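Local coordinates for protein endoglucanase (Humicola insolens, PDB 1DYS) that hydrolyses internal beta-1,4-glucosidic linkages of cellulose as a family 6 glycoside hydrolase, taking part in the breakdown of plant biomass, at residues Ile80-Ser94 with Val130-Asn143. Residues are numbered along the deposited sequence; the frame is centred on the assembly and turned at random.
Sequences IVGLVLYNLPDRDCS and VQFAVILEPDAIGN
V81, L83 and L85 lie level with F132, V134 and L136 in parallel pairing, their N and O bonding to Q131 O/A133 N, A133 O/I135 N and I135 O/E137 N, six bonds in all. On the sheet face bearing V81, L83 and L85, F132 CD1 lies 3.9 Å from both V81 CB and L83 CD1, under helices 60-74 and 108-126; on the other, V84 CG1 meets P138 CG at 3.6 Å. Past the strand ends, the E137 side chain, bent at CB-CG (chi2 -68°), turns its carboxylate to the opposite loop: OE2 takes N87 N at 2.9 Å on its syn side, 23° out of the carboxylate plane, and Y112 OH as well, while L88 N bonds weakly to OE1. These are neighbouring strands of the distorted parallel barrel of family 6, past whose C-terminal ends lie the loop with D92 and the turn with D139, both probably catalytic proton donors. Their carboxylates, D92 OD1 and D139 OD2, stand 4.5 Å apart, joined by water 3, which donates to both. Y86 OH donates to the syn lone pair of D92 OD2 (2.6 Å); R91 CD lies over one Y86 ring face, toward the rim. N143 OD1 receives S94 N from above its amide plane and, in one of two conformers, S94 OG (2.8 Å), while ND2 donates to D139 O and water 2; a leucine here would probably leave S94 N without this acceptor and D139 O without its side-chain donor.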
ATOM      1  N   ILE A  80      24.496   7.263 -13.808  1.00 15.61           N
ATOM      2  CA  ILE A  80      23.217   7.701 -14.388  1.00 19.10           C
ATOM      3  C   ILE A  80      22.193   7.175 -13.379  1.00 19.54           C
ATOM      4  O   ILE A  80      22.296   6.025 -12.967  1.00 16.60           O
ATOM      5  CB  ILE A  80      22.976   7.310 -15.824  1.00 15.55           C
ATOM      6  CG1 ILE A  80      21.598   7.824 -16.277  1.00 17.32           C
ATOM      7  CG2 ILE A  80      23.142   5.795 -16.009  1.00 16.24           C
ATOM      8  CD1 ILE A  80      21.354   7.733 -17.771  1.00 17.37           C
ATOM      9  N   VAL A  81      21.326   8.067 -12.918  1.00 15.36           N
ATOM     10  CA  VAL A  81      20.320   7.659 -11.927  1.00 15.23           C
ATOM     11  C   VAL A  81      19.028   7.146 -12.558  1.00 18.65           C
ATOM     12  O   VAL A  81      18.494   7.864 -13.390  1.00 14.58           O
ATOM     13  CB  VAL A  81      19.950   8.928 -11.112  1.00 19.78           C
ATOM     14  CG1 VAL A  81      18.814   8.646 -10.129  1.00 16.80           C
ATOM     15  CG2 VAL A  81      21.187   9.444 -10.394  1.00 18.73           C
ATOM     16  N   GLY A  82      18.558   5.957 -12.188  1.00 13.32           N
ATOM     17  CA  GLY A  82      17.280   5.484 -12.750  1.00 14.02           C
ATOM     18  C   GLY A  82      16.190   5.836 -11.725  1.00 12.83           C
ATOM     19  O   GLY A  82      16.319   5.481 -10.552  1.00 11.47           O
ATOM     20  N   LEU A  83      15.120   6.464 -12.248  1.00 11.68           N
ATOM     21  CA  LEU A  83      13.960   6.796 -11.399  1.00 12.33           C
ATOM     22  C   LEU A  83      12.704   6.223 -12.068  1.00 13.16           C
ATOM     23  O   LEU A  83      12.589   6.325 -13.291  1.00 13.82           O
ATOM     24  CB  LEU A  83      13.741   8.306 -11.241  1.00 11.71           C
ATOM     25  CG  LEU A  83      14.886   9.049 -10.539  1.00 14.81           C
ATOM     26  CD1 LEU A  83      14.545  10.551 -10.536  1.00 14.82           C
ATOM     27  CD2 LEU A  83      15.100   8.516  -9.146  1.00 13.22           C
ATOM     28  N   VAL A  84      11.764   5.728 -11.265  1.00 11.69           N
ATOM     29  CA  VAL A  84      10.505   5.212 -11.841  1.00  9.75           C
ATOM     30  C   VAL A  84       9.415   6.228 -11.441  1.00 11.01           C
ATOM     31  O   VAL A  84       9.274   6.481 -10.261  1.00 14.07           O
ATOM     32  CB  VAL A  84      10.119   3.834 -11.284  1.00 12.58           C
ATOM     33  CG1 VAL A  84       8.930   3.309 -12.100  1.00 15.29           C
ATOM     34  CG2 VAL A  84      11.282   2.843 -11.433  1.00 11.72           C
ATOM     35  N   LEU A  85       8.816   6.868 -12.434  1.00 12.20           N
ATOM     36  CA  LEU A  85       7.756   7.863 -12.172  1.00 11.40           C
ATOM     37  C   LEU A  85       6.485   7.034 -12.269  1.00 12.29           C
ATOM     38  O   LEU A  85       6.116   6.564 -13.362  1.00 13.55           O
ATOM     39  CB  LEU A  85       7.872   8.949 -13.252  1.00 13.55           C
ATOM     40  CG  LEU A  85       6.975  10.168 -13.044  1.00 12.40           C
ATOM     41  CD1 LEU A  85       7.659  11.392 -13.632  1.00 15.19           C
ATOM     42  CD2 LEU A  85       5.611   9.931 -13.665  1.00 17.10           C
ATOM     43  N   TYR A  86       5.862   6.813 -11.106  1.00 13.64           N
ATOM     44  CA  TYR A  86       4.754   5.860 -11.040  1.00 10.83           C
ATOM     45  C   TYR A  86       3.684   6.283 -10.043  1.00 15.34           C
ATOM     46  O   TYR A  86       3.690   5.778  -8.927  1.00 14.86           O
ATOM     47  CB  TYR A  86       5.334   4.479 -10.670  1.00 12.42           C
ATOM     48  CG  TYR A  86       4.433   3.304 -10.518  1.00 12.60           C
ATOM     49  CD1 TYR A  86       3.504   2.931 -11.485  1.00  9.94           C
ATOM     50  CD2 TYR A  86       4.477   2.496  -9.371  1.00 13.74           C
ATOM     51  CE1 TYR A  86       2.690   1.805 -11.373  1.00 12.13           C
ATOM     52  CE2 TYR A  86       3.669   1.396  -9.219  1.00 16.78           C
ATOM     53  CZ  TYR A  86       2.771   1.049 -10.217  1.00 15.36           C
ATOM     54  OH  TYR A  86       1.974  -0.065 -10.038  1.00 14.76           O
ATOM     55  N   ASN A  87       2.836   7.216 -10.462  1.00 15.39           N
ATOM     56  CA  ASN A  87       1.723   7.607  -9.550  1.00 10.89           C
ATOM     57  C   ASN A  87       0.503   8.028 -10.331  1.00 12.51           C
ATOM     58  O   ASN A  87      -0.294   8.902  -9.892  1.00 14.17           O
ATOM     59  CB  ASN A  87       2.235   8.690  -8.610  1.00 12.53           C
ATOM     60  CG  ASN A  87       1.364   8.797  -7.352  1.00 15.12           C
ATOM     61  OD1 ASN A  87       0.609   7.887  -7.012  1.00 13.51           O
ATOM     62  ND2 ASN A  87       1.484   9.919  -6.668  1.00 14.63           N
ATOM     63  N   LEU A  88       0.258   7.394 -11.479  1.00 12.48           N
ATOM     64  CA  LEU A  88      -0.899   7.777 -12.299  1.00 13.76           C
ATOM     65  C   LEU A  88      -2.210   7.669 -11.566  1.00 13.37           C
ATOM     66  O   LEU A  88      -2.495   6.775 -10.752  1.00 14.66           O
ATOM     67  CB  LEU A  88      -0.952   6.753 -13.475  1.00 16.32           C
ATOM     68  CG  LEU A  88      -1.710   7.166 -14.737  1.00 16.68           C
ATOM     69  CD1 LEU A  88      -1.029   8.359 -15.398  1.00 16.55           C
ATOM     70  CD2 LEU A  88      -1.781   5.977 -15.697  1.00 16.00           C
ATOM     71  N   PRO A  89      -3.094   8.622 -11.814  1.00 15.44           N
ATOM     72  CA  PRO A  89      -4.432   8.519 -11.240  1.00 15.41           C
ATOM     73  C   PRO A  89      -5.100   7.287 -11.829  1.00 15.17           C
ATOM     74  O   PRO A  89      -4.964   6.936 -13.025  1.00 14.69           O
ATOM     75  CB  PRO A  89      -5.194   9.799 -11.641  1.00 15.65           C
ATOM     76  CG  PRO A  89      -4.077  10.669 -12.098  1.00 15.43           C
ATOM     77  CD  PRO A  89      -2.931   9.816 -12.629  1.00 12.94           C
ATOM     78  N   ASP A  90      -5.779   6.506 -10.998  1.00 12.82           N
ATOM     79  CA  ASP A  90      -6.426   5.257 -11.369  1.00 16.10           C
ATOM     80  C   ASP A  90      -5.420   4.251 -11.937  1.00 19.34           C
ATOM     81  O   ASP A  90      -5.671   3.499 -12.901  1.00 17.20           O
ATOM     82  CB  ASP A  90      -7.551   5.480 -12.395  1.00 13.45           C
ATOM     83  CG  ASP A  90      -8.762   6.144 -11.755  1.00 24.51           C
ATOM     84  OD1 ASP A  90      -8.660   6.514 -10.563  1.00 19.04           O
ATOM     85  OD2 ASP A  90      -9.791   6.300 -12.461  1.00 18.33           O
ATOM     86  N   ARG A  91      -4.241   4.288 -11.342  1.00 13.43           N
ATOM     87  CA  ARG A  91      -3.099   3.433 -11.648  1.00 14.50           C
ATOM     88  C   ARG A  91      -3.473   1.966 -11.765  1.00 14.98           C
ATOM     89  O   ARG A  91      -4.324   1.481 -11.019  1.00 15.76           O
ATOM     90  CB  ARG A  91      -2.110   3.564 -10.469  1.00 13.98           C
ATOM     91  CG  ARG A  91      -0.653   3.316 -10.870  1.00 13.34           C
ATOM     92  CD  ARG A  91       0.300   3.799  -9.784  1.00 13.92           C
ATOM     93  NE  ARG A  91       0.242   2.932  -8.581  1.00 13.23           N
ATOM     94  CZ  ARG A  91       1.048   3.173  -7.548  1.00 12.35           C
ATOM     95  NH1 ARG A  91       1.949   4.153  -7.468  1.00 13.29           N
ATOM     96  NH2 ARG A  91       0.907   2.339  -6.483  1.00 14.70           N
ATOM     97  N   ASP A  92      -2.919   1.278 -12.800  1.00 11.96           N
ATOM     98  CA  ASP A  92      -3.227  -0.127 -13.027  1.00 17.95           C
ATOM     99  C   ASP A  92      -4.739  -0.353 -13.096  1.00 15.83           C
ATOM    100  O   ASP A  92      -5.315  -1.191 -12.413  1.00 13.78           O
ATOM    101  CB  ASP A  92      -2.637  -1.019 -11.933  1.00 14.41           C
ATOM    102  CG  ASP A  92      -1.123  -0.928 -11.903  1.00 16.54           C
ATOM    103  OD1 ASP A  92      -0.537  -1.404 -12.904  1.00 18.60           O
ATOM    104  OD2 ASP A  92      -0.481  -0.402 -10.962  1.00 16.72           O
ATOM    105  N   CYS A  93      -5.358   0.345 -14.077  1.00 14.74           N
ATOM    106  CA  CYS A  93      -6.828   0.380 -14.071  1.00 18.87           C
ATOM    107  C   CYS A  93      -7.485  -0.962 -14.232  1.00 16.21           C
ATOM    108  O   CYS A  93      -8.640  -1.216 -13.831  1.00 21.36           O
ATOM    109  CB  CYS A  93      -7.333   1.404 -15.104  1.00 17.56           C
ATOM    110  SG  CYS A  93      -7.013   0.945 -16.816  1.00 17.27           S
ATOM    111  N   SER A  94      -6.834  -1.947 -14.876  1.00 17.34           N
ATOM    112  CA  SER A  94      -7.441  -3.244 -15.123  1.00 19.63           C
ATOM    113  C   SER A  94      -7.828  -3.981 -13.861  1.00 22.85           C
ATOM    114  O   SER A  94      -8.746  -4.810 -13.964  1.00 23.92           O
ATOM    115  CB  SER A  94      -6.583  -4.129 -16.022  1.00 18.36           C
ATOM    116  OG  SER A  94      -6.571  -3.614 -17.353  0.50 18.80           O
ATOM    117  N   VAL A 130      23.396  16.178 -12.884  1.00 19.32           N
ATOM    118  CA  VAL A 130      23.161  14.729 -12.823  1.00 19.81           C
ATOM    119  C   VAL A 130      22.420  14.202 -14.036  1.00 16.92           C
ATOM    120  O   VAL A 130      21.460  14.805 -14.513  1.00 17.20           O
ATOM    121  CB  VAL A 130      22.344  14.472 -11.535  1.00 14.96           C
ATOM    122  CG1 VAL A 130      21.977  13.003 -11.366  1.00 22.58           C
ATOM    123  CG2 VAL A 130      23.140  14.952 -10.317  1.00 16.89           C
ATOM    124  N   GLN A 131      22.842  13.007 -14.515  1.00 16.00           N
ATOM    125  CA  GLN A 131      22.084  12.438 -15.631  1.00 17.10           C
ATOM    126  C   GLN A 131      20.963  11.525 -15.113  1.00 15.89           C
ATOM    127  O   GLN A 131      21.287  10.726 -14.221  1.00 18.07           O
ATOM    128  CB  GLN A 131      23.019  11.608 -16.557  1.00 15.42           C
ATOM    129  CG  GLN A 131      24.036  12.569 -17.212  1.00 19.47           C
ATOM    130  CD  GLN A 131      23.449  13.385 -18.342  1.00 18.68           C
ATOM    131  OE1 GLN A 131      22.661  12.906 -19.163  1.00 21.52           O
ATOM    132  NE2 GLN A 131      23.803  14.674 -18.381  1.00 23.09           N
ATOM    133  N   PHE A 132      19.774  11.606 -15.696  1.00 14.56           N
ATOM    134  CA  PHE A 132      18.672  10.782 -15.232  1.00 15.44           C
ATOM    135  C   PHE A 132      18.048   9.969 -16.355  1.00 19.18           C
ATOM    136  O   PHE A 132      17.848  10.450 -17.473  1.00 16.83           O
ATOM    137  CB  PHE A 132      17.532  11.679 -14.681  1.00 13.70           C
ATOM    138  CG  PHE A 132      17.867  12.483 -13.459  1.00 12.58           C
ATOM    139  CD1 PHE A 132      17.783  11.988 -12.166  1.00 14.61           C
ATOM    140  CD2 PHE A 132      18.381  13.771 -13.613  1.00 14.89           C
ATOM    141  CE1 PHE A 132      18.123  12.753 -11.089  1.00 16.67           C
ATOM    142  CE2 PHE A 132      18.763  14.526 -12.521  1.00 14.44           C
ATOM    143  CZ  PHE A 132      18.609  14.044 -11.231  1.00 24.08           C
ATOM    144  N   ALA A 133      17.721   8.718 -16.027  1.00 13.43           N
ATOM    145  CA  ALA A 133      16.899   7.893 -16.886  1.00 12.38           C
ATOM    146  C   ALA A 133      15.559   7.679 -16.140  1.00 16.52           C
ATOM    147  O   ALA A 133      15.591   7.138 -15.037  1.00 14.68           O
ATOM    148  CB  ALA A 133      17.423   6.497 -17.168  1.00 13.99           C
ATOM    149  N   VAL A 134      14.500   8.213 -16.723  1.00 13.32           N
ATOM    150  CA  VAL A 134      13.218   8.132 -16.012  1.00 14.91           C
ATOM    151  C   VAL A 134      12.300   7.225 -16.787  1.00 15.83           C
ATOM    152  O   VAL A 134      11.952   7.420 -17.940  1.00 14.31           O
ATOM    153  CB  VAL A 134      12.563   9.531 -15.865  1.00 14.14           C
ATOM    154  CG1 VAL A 134      11.191   9.407 -15.208  1.00 12.93           C
ATOM    155  CG2 VAL A 134      13.478  10.464 -15.101  1.00 15.66           C
ATOM    156  N   ILE A 135      11.800   6.174 -16.117  1.00 11.12           N
ATOM    157  CA  ILE A 135      10.835   5.274 -16.644  1.00 11.50           C
ATOM    158  C   ILE A 135       9.465   5.859 -16.292  1.00 12.31           C
ATOM    159  O   ILE A 135       9.178   6.146 -15.134  1.00 14.89           O
ATOM    160  CB  ILE A 135      10.999   3.847 -16.117  1.00 12.69           C
ATOM    161  CG1 ILE A 135      12.247   3.272 -16.803  1.00 11.65           C
ATOM    162  CG2 ILE A 135       9.729   3.041 -16.360  1.00 13.80           C
ATOM    163  CD1 ILE A 135      12.539   1.822 -16.408  1.00 13.61           C
ATOM    164  N   LEU A 136       8.689   6.020 -17.361  1.00 13.71           N
ATOM    165  CA  LEU A 136       7.397   6.622 -17.141  1.00 12.72           C
ATOM    166  C   LEU A 136       6.272   5.598 -17.096  1.00 10.83           C
ATOM    167  O   LEU A 136       5.872   4.937 -18.034  1.00 13.13           O
ATOM    168  CB  LEU A 136       7.022   7.612 -18.246  1.00 12.51           C
ATOM    169  CG  LEU A 136       8.023   8.740 -18.478  1.00 16.39           C
ATOM    170  CD1 LEU A 136       7.773   9.303 -19.865  1.00 15.36           C
ATOM    171  CD2 LEU A 136       7.889   9.778 -17.375  1.00 18.35           C
ATOM    172  N   GLU A 137       5.631   5.578 -15.935  1.00 12.51           N
ATOM    173  CA  GLU A 137       4.421   4.867 -15.606  1.00 14.89           C
ATOM    174  C   GLU A 137       4.265   3.452 -16.120  1.00 11.61           C
ATOM    175  O   GLU A 137       3.554   3.083 -17.080  1.00 13.87           O
ATOM    176  CB  GLU A 137       3.217   5.716 -16.105  1.00 12.34           C
ATOM    177  CG  GLU A 137       3.083   7.071 -15.410  1.00 13.28           C
ATOM    178  CD  GLU A 137       2.697   6.977 -13.920  1.00 12.17           C
ATOM    179  OE1 GLU A 137       2.295   5.889 -13.473  1.00 11.92           O
ATOM    180  OE2 GLU A 137       2.724   8.027 -13.277  1.00 13.65           O
ATOM    181  N   PRO A 138       4.948   2.534 -15.472  1.00 12.86           N
ATOM    182  CA  PRO A 138       4.910   1.107 -15.743  1.00  8.34           C
ATOM    183  C   PRO A 138       3.472   0.622 -15.918  1.00 14.11           C
ATOM    184  O   PRO A 138       2.521   0.921 -15.215  1.00 12.67           O
ATOM    185  CB  PRO A 138       5.568   0.435 -14.535  1.00 13.80           C
ATOM    186  CG  PRO A 138       6.535   1.531 -14.108  1.00 14.20           C
ATOM    187  CD  PRO A 138       5.815   2.857 -14.307  1.00 14.92           C
ATOM    188  N   ASP A 139       3.267  -0.160 -16.971  1.00 13.22           N
ATOM    189  CA  ASP A 139       2.078  -0.814 -17.435  1.00 14.09           C
ATOM    190  C   ASP A 139       0.957   0.125 -17.864  1.00 15.12           C
ATOM    191  O   ASP A 139      -0.110  -0.401 -18.146  1.00 15.93           O
ATOM    192  CB  ASP A 139       1.517  -1.851 -16.428  1.00 13.10           C
ATOM    193  CG  ASP A 139       2.493  -2.995 -16.281  1.00 15.49           C
ATOM    194  OD1 ASP A 139       3.238  -3.234 -17.283  1.00 14.68           O
ATOM    195  OD2 ASP A 139       2.516  -3.682 -15.234  1.00 18.06           O
ATOM    196  N   ALA A 140       1.125   1.454 -17.835  1.00 14.06           N
ATOM    197  CA  ALA A 140      -0.018   2.323 -18.176  1.00 13.79           C
ATOM    198  C   ALA A 140      -0.443   2.053 -19.621  1.00 15.47           C
ATOM    199  O   ALA A 140      -1.620   1.920 -19.858  1.00 17.78           O
ATOM    200  CB  ALA A 140       0.324   3.797 -17.983  1.00 12.43           C
ATOM    201  N   ILE A 141       0.515   2.068 -20.537  1.00 15.62           N
ATOM    202  CA  ILE A 141       0.113   1.795 -21.951  1.00 14.08           C
ATOM    203  C   ILE A 141      -0.493   0.441 -22.149  1.00 19.31           C
ATOM    204  O   ILE A 141      -1.464   0.266 -22.911  1.00 20.35           O
ATOM    205  CB  ILE A 141       1.339   2.071 -22.818  1.00 16.62           C
ATOM    206  CG1 ILE A 141       1.575   3.586 -22.814  1.00 22.60           C
ATOM    207  CG2 ILE A 141       1.137   1.585 -24.259  1.00 20.87           C
ATOM    208  CD1 ILE A 141       2.844   3.965 -23.540  1.00 22.62           C
ATOM    209  N   GLY A 142      -0.038  -0.590 -21.434  1.00 16.46           N
ATOM    210  CA  GLY A 142      -0.643  -1.920 -21.500  1.00 17.32           C
ATOM    211  C   GLY A 142      -2.127  -1.818 -21.143  1.00 19.41           C
ATOM    212  O   GLY A 142      -2.985  -2.307 -21.867  1.00 18.39           O
ATOM    213  N   ASN A 143      -2.428  -1.181 -20.020  1.00 18.77           N
ATOM    214  CA  ASN A 143      -3.803  -1.015 -19.548  1.00 18.65           C
ATOM    215  C   ASN A 143      -4.628  -0.192 -20.531  1.00 25.02           C
ATOM    216  O   ASN A 143      -5.840  -0.435 -20.660  1.00 24.01           O
ATOM    217  CB  ASN A 143      -3.722  -0.410 -18.149  1.00 16.63           C
ATOM    218  CG  ASN A 143      -3.469  -1.377 -17.015  1.00 15.12           C
ATOM    219  OD1 ASN A 143      -4.400  -2.068 -16.620  1.00 25.88           O
ATOM    220  ND2 ASN A 143      -2.239  -1.383 -16.521  1.00 17.49           N
TER
HETATM  221  O   HOH W   1      -0.186   0.394 -15.069  1.00 18.79           O
HETATM  222  O   HOH W   2      -1.564  -3.403 -14.432  1.00 21.23           O
HETATM  223  O   HOH W   3       1.944  -2.324 -12.581  1.00 27.32           O